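Side-chain contacts in peptidoglycan glycosyltransferase (PDB 4MNR), which belongs to the penicillin-binding proteins and carries a transpeptidase-family domain of the beta-lactamase clan alongside a penicillin-binding-protein dimerisation-type domain: residues A193-D198 with V250-D255; K268-P273 with T360-A365; R373-L378 with V415-A420. One frame throughout, in Å; residues are numbered along the deposited sequence.

In the fold
Running from the N terminus, the three contacts come in series, with none nested or crossed, and all belong to the transpeptidase domain. Contact 1 closes a span of 51 residues, mixed helix and strand, by joining helix 188-197 to helix 242-263. Contact 2 then closes 86 residues, bringing the loop after helix 242-263 to strand 361-364. Contact 3 closes 36 residues, tying helix 368-384 to the end of strand 409-418 in the five-stranded antiparallel sheet and to the turn after it. Strand 361-364 leads directly into helix 368-384, linking contacts 2 and 3 along the chain. Contacts 1 and 3 also touch in space: Leu196 packs against Arg373 and Val374, and Ala193 against Val374.

Contact 1. Residues A193-D198 with V250-D255; sequences ATALED and VEMGAD
Met252, a selenomethionine, meets Thr194 and Ala195 with no flat group between them: every side-chain atom that touches is a methyl carbon or the selenium, so there are no faces or edges to pair. The two touches come from neighbouring atoms of one side chain. Its SE lies 3.9 Å from Thr194 CG2, and the terminal CE is 3.6 Å from Ala195 CB. The Thr194 and Met252 side chains cross at about a right angle, and Met252 CE also comes within 3.9 Å of the backbone Ala195 N, against the flank of helix 188-197. The bend at the selenium explains this reach: chi3 of 59° turns CE out of line with the extended CA-CB-CG-SE part, so the methyl lands on Ala195 while SE faces Thr194. Met252 was modelled in two conformers, so the touches of SE and CE are given for one of them and are correspondingly less certain.

Thr194 presents CG2, while its OG1 is hydrogen-bonded to Val190 O within the same helix. Directly after Met252, Gly253 has a positive phi of 87°, and helix 242-263 is kinked there. Val200 and Leu257 also touch Met252. No hydrogen bond joins the segments, and their nearest CA atoms, in Ala195 and Met252, are 7.0 Å apart. The chemistry therefore implies a buried, purely van der Waals junction, in which a single side chain makes every touch from helix 242-263.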
loop_
_atom_site.group_PDB
_atom_site.type_symbol
_atom_site.label_atom_id
_atom_site.label_comp_id
_atom_site.label_asym_id
_atom_site.label_seq_id
_atom_site.Cartn_x
_atom_site.Cartn_y
_atom_site.Cartn_z
ATOM N N ALA A 193 -3.246 4.554 16.594
ATOM C CA ALA A 193 -3.839 3.293 17.035
ATOM C C ALA A 193 -3.086 2.704 18.221
ATOM O O ALA A 193 -3.682 2.171 19.143
ATOM C CB ALA A 193 -3.891 2.287 15.874
ATOM N N THR A 194 -1.761 2.818 18.198
ATOM C CA THR A 194 -0.949 2.300 19.280
ATOM C C THR A 194 -1.190 3.088 20.563
ATOM O O THR A 194 -1.299 2.513 21.644
ATOM C CB THR A 194 0.546 2.331 18.891
ATOM O OG1 THR A 194 0.737 1.483 17.746
ATOM C CG2 THR A 194 1.384 1.789 20.028
ATOM N N ALA A 195 -1.284 4.411 20.434
ATOM C CA ALA A 195 -1.485 5.266 21.599
ATOM C C ALA A 195 -2.831 4.985 22.262
ATOM O O ALA A 195 -2.932 4.971 23.484
ATOM C CB ALA A 195 -1.373 6.738 21.218
ATOM N N LEU A 196 -3.865 4.756 21.457
ATOM C CA LEU A 196 -5.174 4.453 22.020
ATOM C C LEU A 196 -5.210 3.054 22.642
ATOM O O LEU A 196 -5.770 2.862 23.722
ATOM C CB LEU A 196 -6.267 4.596 20.951
ATOM C CG LEU A 196 -6.404 5.979 20.308
ATOM C CD1 LEU A 196 -7.571 5.986 19.322
ATOM C CD2 LEU A 196 -6.575 7.069 21.362
ATOM N N GLU A 197 -4.629 2.079 21.954
ATOM C CA GLU A 197 -4.604 0.695 22.443
ATOM C C GLU A 197 -3.881 0.580 23.788
ATOM O O GLU A 197 -4.321 -0.152 24.688
ATOM C CB GLU A 197 -3.961 -0.227 21.390
ATOM C CG GLU A 197 -3.852 -1.708 21.791
ATOM C CD GLU A 197 -5.057 -2.556 21.373
ATOM O OE1 GLU A 197 -6.004 -2.020 20.768
ATOM O OE2 GLU A 197 -5.055 -3.776 21.649
ATOM N N ASP A 198 -2.787 1.325 23.930
ATOM C CA ASP A 198 -1.937 1.239 25.117
ATOM C C ASP A 198 -2.293 2.294 26.157
ATOM O O ASP A 198 -1.632 2.399 27.198
ATOM C CB ASP A 198 -0.463 1.382 24.731
ATOM C CG ASP A 198 0.049 0.206 23.912
ATOM O OD1 ASP A 198 -0.550 -0.890 23.988
ATOM O OD2 ASP A 198 1.060 0.381 23.195
ATOM N N VAL A 250 7.552 10.414 21.788
ATOM C CA VAL A 250 8.429 10.474 22.951
ATOM C C VAL A 250 7.673 10.032 24.201
ATOM O O VAL A 250 8.223 9.346 25.063
ATOM C CB VAL A 250 8.997 11.893 23.145
ATOM C CG1 VAL A 250 9.633 12.047 24.527
ATOM C CG2 VAL A 250 9.995 12.214 22.040
ATOM N N GLU A 251 6.406 10.420 24.301
ATOM C CA GLU A 251 5.622 10.047 25.474
ATOM C C GLU A 251 5.399 8.535 25.547
ATOM O O GLU A 251 5.508 7.933 26.626
ATOM C CB GLU A 251 4.285 10.790 25.501
ATOM C CG GLU A 251 3.452 10.447 26.721
ATOM C CD GLU A 251 2.278 11.378 26.920
ATOM O OE1 GLU A 251 2.053 12.247 26.051
ATOM O OE2 GLU A 251 1.584 11.239 27.953
HETATM N N MSE A 252 5.097 7.908 24.416
HETATM C CA MSE A 252 4.849 6.466 24.437
HETATM C C MSE A 252 6.143 5.669 24.558
HETATM O O MSE A 252 6.152 4.571 25.118
HETATM C CB MSE A 252 4.015 6.000 23.238
HETATM C CG MSE A 252 4.764 5.870 21.928
HETATM SE SE MSE A 252 3.672 4.962 20.573
HETATM C CE MSE A 252 2.148 6.188 20.532
ATOM N N GLY A 253 7.239 6.233 24.053
ATOM C CA GLY A 253 8.528 5.584 24.180
ATOM C C GLY A 253 8.808 4.601 23.063
ATOM O O GLY A 253 7.901 4.131 22.362
ATOM N N ALA A 254 10.087 4.267 22.916
ATOM C CA ALA A 254 10.533 3.431 21.807
ATOM C C ALA A 254 9.934 2.025 21.834
ATOM O O ALA A 254 9.496 1.523 20.798
ATOM C CB ALA A 254 12.064 3.363 21.785
ATOM N N ASP A 255 9.920 1.390 23.009
ATOM C CA ASP A 255 9.408 0.019 23.119
ATOM C C ASP A 255 7.985 -0.078 22.574
ATOM O O ASP A 255 7.683 -0.951 21.750
ATOM C CB ASP A 255 9.437 -0.472 24.569
ATOM C CG ASP A 255 10.847 -0.649 25.106
ATOM O OD1 ASP A 255 11.721 -1.152 24.367
ATOM O OD2 ASP A 255 11.079 -0.288 26.279
#

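Contact 2. Residues K268-P273 with T360-A365; sequences KEIDFP and TKLMQA
Lys268 NZ is hydrogen-bonded to Glu262 O, outside the two segments, while the aliphatic part of the same side chain serves the contact: Lys268 CG lies 4.3 Å from CE of Met363, a selenomethionine. No polar bond joins the segments themselves. The Lys268 chain turns at both of its first torsions, chi1 -53° and chi2 -71°, before CD and CE run straight on; a last bend, at chi4, turns NZ to Glu262 O, near the end of helix 242-263.

The second touch is between branched aliphatic groups. Ile270 CG1 meets Leu362 CD2 at 4.1 Å, the two side chains crossing at about a right angle. The CB of Ile270 does not itself point at the strand, but the outer part of the side chain comes nearer to it. Met363 CE is also 4.0 Å from Leu362 CD2, so the two neighbouring strand residues present adjoining methyls to the loop. Consecutive residues of a regular strand would alternate sides; here a classic beta bulge, in which both Leu362 and Met363 face Ile337, accounts for their common direction. Leu362 psi of -57° departs from strand values at this point.

Around the contact, strand 361-364 pairs antiparallel with strand 336-338, while helix 321-332 supplies Met326, which touches both Ile270 and Leu362; the loop 268-273 thus lies beside a two-stranded sheet and this helix.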
loop_
_atom_site.group_PDB
_atom_site.type_symbol
_atom_site.label_atom_id
_atom_site.label_comp_id
_atom_site.label_asym_id
_atom_site.label_seq_id
_atom_site.Cartn_x
_atom_site.Cartn_y
_atom_site.Cartn_z
ATOM N N LYS A 268 8.079 -7.948 9.725
ATOM C CA LYS A 268 7.606 -9.310 9.478
ATOM C C LYS A 268 7.728 -9.626 7.989
ATOM O O LYS A 268 7.429 -8.799 7.141
ATOM C CB LYS A 268 6.144 -9.455 9.893
ATOM C CG LYS A 268 5.833 -9.011 11.309
ATOM C CD LYS A 268 6.406 -9.966 12.343
ATOM C CE LYS A 268 6.084 -9.487 13.747
ATOM N NZ LYS A 268 4.643 -9.137 13.875
ATOM N N GLU A 269 8.185 -10.829 7.675
ATOM C CA GLU A 269 8.171 -11.264 6.294
ATOM C C GLU A 269 6.762 -11.735 5.983
ATOM O O GLU A 269 6.247 -12.660 6.604
ATOM C CB GLU A 269 9.210 -12.359 6.043
ATOM C CG GLU A 269 10.606 -11.803 5.763
ATOM C CD GLU A 269 11.702 -12.844 5.903
ATOM O OE1 GLU A 269 12.119 -13.117 7.050
ATOM O OE2 GLU A 269 12.149 -13.385 4.868
ATOM N N ILE A 270 6.125 -11.052 5.049
ATOM C CA ILE A 270 4.763 -11.388 4.683
ATOM C C ILE A 270 4.782 -12.152 3.374
ATOM O O ILE A 270 5.377 -11.714 2.395
ATOM C CB ILE A 270 3.889 -10.128 4.616
ATOM C CG1 ILE A 270 3.604 -9.648 6.046
ATOM C CG2 ILE A 270 2.587 -10.407 3.865
ATOM C CD1 ILE A 270 3.376 -8.158 6.174
ATOM N N ASP A 271 4.152 -13.322 3.383
ATOM C CA ASP A 271 4.126 -14.199 2.230
ATOM C C ASP A 271 3.282 -13.556 1.121
ATOM O O ASP A 271 2.187 -13.053 1.380
ATOM C CB ASP A 271 3.520 -15.533 2.667
ATOM C CG ASP A 271 3.642 -16.619 1.615
ATOM O OD1 ASP A 271 4.589 -16.587 0.801
ATOM O OD2 ASP A 271 2.783 -17.523 1.623
ATOM N N PHE A 272 3.797 -13.561 -0.104
ATOM C CA PHE A 272 3.071 -12.976 -1.235
ATOM C C PHE A 272 3.652 -13.561 -2.523
ATOM O O PHE A 272 4.848 -13.860 -2.582
ATOM C CB PHE A 272 3.168 -11.433 -1.195
ATOM C CG PHE A 272 2.106 -10.732 -2.000
ATOM C CD1 PHE A 272 0.761 -10.842 -1.651
ATOM C CD2 PHE A 272 2.444 -9.954 -3.097
ATOM C CE1 PHE A 272 -0.215 -10.213 -2.390
ATOM C CE2 PHE A 272 1.467 -9.317 -3.834
ATOM C CZ PHE A 272 0.140 -9.442 -3.490
ATOM N N PRO A 273 2.807 -13.770 -3.549
ATOM C CA PRO A 273 3.330 -14.392 -4.773
ATOM C C PRO A 273 4.302 -13.497 -5.539
ATOM O O PRO A 273 5.134 -14.006 -6.284
ATOM C CB PRO A 273 2.069 -14.666 -5.604
ATOM C CG PRO A 273 1.025 -13.761 -5.040
ATOM C CD PRO A 273 1.337 -13.669 -3.571
ATOM N N THR A 360 -7.959 -15.789 5.175
ATOM C CA THR A 360 -7.390 -16.240 6.441
ATOM C C THR A 360 -6.776 -15.053 7.171
ATOM O O THR A 360 -6.149 -14.195 6.541
ATOM C CB THR A 360 -6.259 -17.250 6.176
ATOM O OG1 THR A 360 -6.777 -18.383 5.458
ATOM C CG2 THR A 360 -5.635 -17.719 7.476
ATOM N N LYS A 361 -6.965 -14.998 8.491
ATOM C CA LYS A 361 -6.307 -13.978 9.314
ATOM C C LYS A 361 -4.787 -14.053 9.233
ATOM O O LYS A 361 -4.198 -15.133 9.316
ATOM C CB LYS A 361 -6.745 -14.127 10.780
ATOM C CG LYS A 361 -6.003 -13.209 11.754
ATOM C CD LYS A 361 -6.722 -13.113 13.095
ATOM C CE LYS A 361 -6.667 -14.417 13.867
ATOM N NZ LYS A 361 -7.410 -14.284 15.152
ATOM N N LEU A 362 -4.152 -12.898 9.076
ATOM C CA LEU A 362 -2.706 -12.809 9.185
ATOM C C LEU A 362 -2.334 -12.407 10.603
ATOM O O LEU A 362 -1.576 -13.112 11.276
ATOM C CB LEU A 362 -2.148 -11.817 8.175
ATOM C CG LEU A 362 -0.644 -11.564 8.292
ATOM C CD1 LEU A 362 0.192 -12.846 8.231
ATOM C CD2 LEU A 362 -0.235 -10.607 7.197
HETATM N N MSE A 363 -2.857 -11.275 11.064
HETATM C CA MSE A 363 -2.588 -10.843 12.435
HETATM C C MSE A 363 -3.657 -9.898 12.983
HETATM O O MSE A 363 -4.369 -9.238 12.228
HETATM C CB MSE A 363 -1.184 -10.217 12.547
HETATM C CG MSE A 363 -0.998 -8.985 11.714
HETATM SE SE MSE A 363 0.856 -8.364 11.795
HETATM C CE MSE A 363 1.674 -9.651 10.597
ATOM N N GLN A 364 -3.778 -9.858 14.304
ATOM C CA GLN A 364 -4.636 -8.877 14.966
ATOM C C GLN A 364 -3.784 -7.669 15.346
ATOM O O GLN A 364 -2.978 -7.758 16.275
ATOM C CB GLN A 364 -5.249 -9.480 16.236
ATOM C CG GLN A 364 -6.186 -8.529 16.970
ATOM C CD GLN A 364 -7.652 -8.787 16.658
ATOM O OE1 GLN A 364 -8.061 -9.933 16.465
ATOM N NE2 GLN A 364 -8.452 -7.720 16.608
ATOM N N ALA A 365 -3.941 -6.550 14.639
ATOM C CA ALA A 365 -3.127 -5.365 14.924
ATOM C C ALA A 365 -3.538 -4.669 16.218
ATOM O O ALA A 365 -2.702 -4.402 17.078
ATOM C CB ALA A 365 -3.153 -4.370 13.750
#

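Contact 3. Residues R373-L378 with V415-A420; sequences RVRDVL and VGMAPA
Arg375 and Leu378, one turn apart on helix 368-384, meet Met417 near the end of strand 409-418 and Ala420 in the loop just beyond it, a helix-to-sheet contact beside the five-stranded antiparallel sheet of the transpeptidase domain. The polar part is slight. Arg375 NE donates to Ala420 O over 3.0 Å, but the N-H...O angle of 125° makes this a weak hydrogen bond. The acceptor sits at the edge of the guanidinium, near its plane. A bend at chi3, 62°, sets NE toward Ala420. The stronger polar partner of this side chain lies elsewhere: NH2 is hydrogen-bonded to Ile331 O, near the end of helix 321-332. A cis peptide precedes Pro419, just before Ala420, whose carbonyl is the acceptor, and Arg375 and Ala420 have CA atoms 7.1 Å apart.

Apolar contact involves the alkyl part of the same arginine. Its CD lies 3.7 Å from SE of Met417, a selenomethionine, and CG is 3.8 Å from that selenium; the two side chains cross at about a right angle. The selenium thus lies against the two methylenes, and the chain turns away from it at NE. Arg375 was modelled in two conformers, so both the weak bond and these touches are somewhat doubtful. Leu378 also touches Ala398 and Lys400 on the outermost strand, 398-406. Across the contact its own touch is looser, Leu378 CD1 standing 4.4 Å from Met417 CE.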
loop_
_atom_site.group_PDB
_atom_site.type_symbol
_atom_site.label_atom_id
_atom_site.label_comp_id
_atom_site.label_asym_id
_atom_site.label_seq_id
_atom_site.Cartn_x
_atom_site.Cartn_y
_atom_site.Cartn_z
ATOM N N ARG A 373 -12.336 3.407 17.119
ATOM C CA ARG A 373 -12.037 4.757 17.589
ATOM C C ARG A 373 -11.157 5.453 16.580
ATOM O O ARG A 373 -11.312 6.649 16.324
ATOM C CB ARG A 373 -11.325 4.727 18.946
ATOM C CG ARG A 373 -12.226 4.328 20.101
ATOM C CD ARG A 373 -11.400 3.974 21.323
ATOM N NE ARG A 373 -10.770 5.157 21.905
ATOM C CZ ARG A 373 -9.859 5.112 22.872
ATOM N NH1 ARG A 373 -9.444 3.940 23.349
ATOM N NH2 ARG A 373 -9.365 6.239 23.360
ATOM N N VAL A 374 -10.218 4.705 16.009
ATOM C CA VAL A 374 -9.338 5.275 14.982
ATOM C C VAL A 374 -10.137 5.623 13.726
ATOM O O VAL A 374 -9.933 6.677 13.134
ATOM C CB VAL A 374 -8.197 4.317 14.634
ATOM C CG1 VAL A 374 -7.385 4.835 13.419
ATOM C CG2 VAL A 374 -7.306 4.123 15.852
ATOM N N ARG A 375 -11.046 4.734 13.334
ATOM C CA ARG A 375 -11.867 4.970 12.151
ATOM C C ARG A 375 -12.682 6.258 12.307
ATOM O O ARG A 375 -12.824 7.033 11.363
ATOM C CB ARG A 375 -12.770 3.760 11.876
ATOM C CG ARG A 375 -13.223 3.629 10.433
ATOM C CD ARG A 375 -13.676 2.198 10.124
ATOM N NE ARG A 375 -14.817 1.808 10.947
ATOM C CZ ARG A 375 -14.767 0.915 11.932
ATOM N NH1 ARG A 375 -15.860 0.643 12.629
ATOM N NH2 ARG A 375 -13.624 0.295 12.222
ATOM N N ASP A 376 -13.190 6.502 13.509
ATOM C CA ASP A 376 -13.946 7.724 13.784
ATOM C C ASP A 376 -13.077 8.989 13.632
ATOM O O ASP A 376 -13.542 10.026 13.137
ATOM C CB ASP A 376 -14.570 7.670 15.177
ATOM C CG ASP A 376 -15.758 6.705 15.259
ATOM O OD1 ASP A 376 -16.284 6.286 14.201
ATOM O OD2 ASP A 376 -16.170 6.372 16.394
ATOM N N VAL A 377 -11.827 8.911 14.071
ATOM C CA VAL A 377 -10.910 10.042 13.896
ATOM C C VAL A 377 -10.603 10.259 12.411
ATOM O O VAL A 377 -10.545 11.395 11.939
ATOM C CB VAL A 377 -9.593 9.828 14.674
ATOM C CG1 VAL A 377 -8.594 10.949 14.366
ATOM C CG2 VAL A 377 -9.874 9.770 16.158
ATOM N N LEU A 378 -10.430 9.163 11.672
ATOM C CA LEU A 378 -10.139 9.261 10.239
ATOM C C LEU A 378 -11.328 9.770 9.412
ATOM O O LEU A 378 -11.152 10.359 8.335
ATOM C CB LEU A 378 -9.634 7.926 9.691
ATOM C CG LEU A 378 -8.344 7.419 10.343
ATOM C CD1 LEU A 378 -7.848 6.165 9.639
ATOM C CD2 LEU A 378 -7.258 8.495 10.353
ATOM N N VAL A 415 -4.353 6.848 2.426
ATOM C CA VAL A 415 -4.872 5.521 2.763
ATOM C C VAL A 415 -6.281 5.762 3.287
ATOM O O VAL A 415 -6.474 6.565 4.198
ATOM C CB VAL A 415 -4.021 4.820 3.837
ATOM C CG1 VAL A 415 -4.667 3.508 4.241
ATOM C CG2 VAL A 415 -2.613 4.584 3.330
ATOM N N GLY A 416 -7.274 5.108 2.704
ATOM C CA GLY A 416 -8.634 5.350 3.142
ATOM C C GLY A 416 -9.553 4.191 2.874
ATOM O O GLY A 416 -9.145 3.181 2.310
HETATM N N MSE A 417 -10.809 4.356 3.262
HETATM C CA MSE A 417 -11.749 3.243 3.270
HETATM C C MSE A 417 -13.156 3.788 3.167
HETATM O O MSE A 417 -13.435 4.922 3.586
HETATM C CB MSE A 417 -11.610 2.456 4.573
HETATM C CG MSE A 417 -11.896 3.306 5.795
HETATM SE SE MSE A 417 -11.133 2.621 7.452
HETATM C CE MSE A 417 -9.264 2.951 7.005
ATOM N N ALA A 418 -14.045 2.982 2.598
ATOM C CA ALA A 418 -15.437 3.371 2.427
ATOM C C ALA A 418 -16.335 2.138 2.312
ATOM O O ALA A 418 -15.874 1.095 1.857
ATOM C CB ALA A 418 -15.591 4.231 1.169
ATOM N N PRO A 419 -17.600 2.228 2.773
ATOM C CA PRO A 419 -18.182 3.294 3.601
ATOM C C PRO A 419 -17.533 3.267 4.982
ATOM O O PRO A 419 -17.191 2.194 5.480
ATOM C CB PRO A 419 -19.670 2.900 3.704
ATOM C CG PRO A 419 -19.898 1.967 2.552
ATOM C CD PRO A 419 -18.610 1.215 2.410
ATOM N N ALA A 420 -17.360 4.432 5.586
ATOM C CA ALA A 420 -16.640 4.540 6.856
ATOM C C ALA A 420 -17.153 3.622 7.978
ATOM O O ALA A 420 -16.356 3.048 8.708
ATOM C CB ALA A 420 -16.612 5.986 7.320
#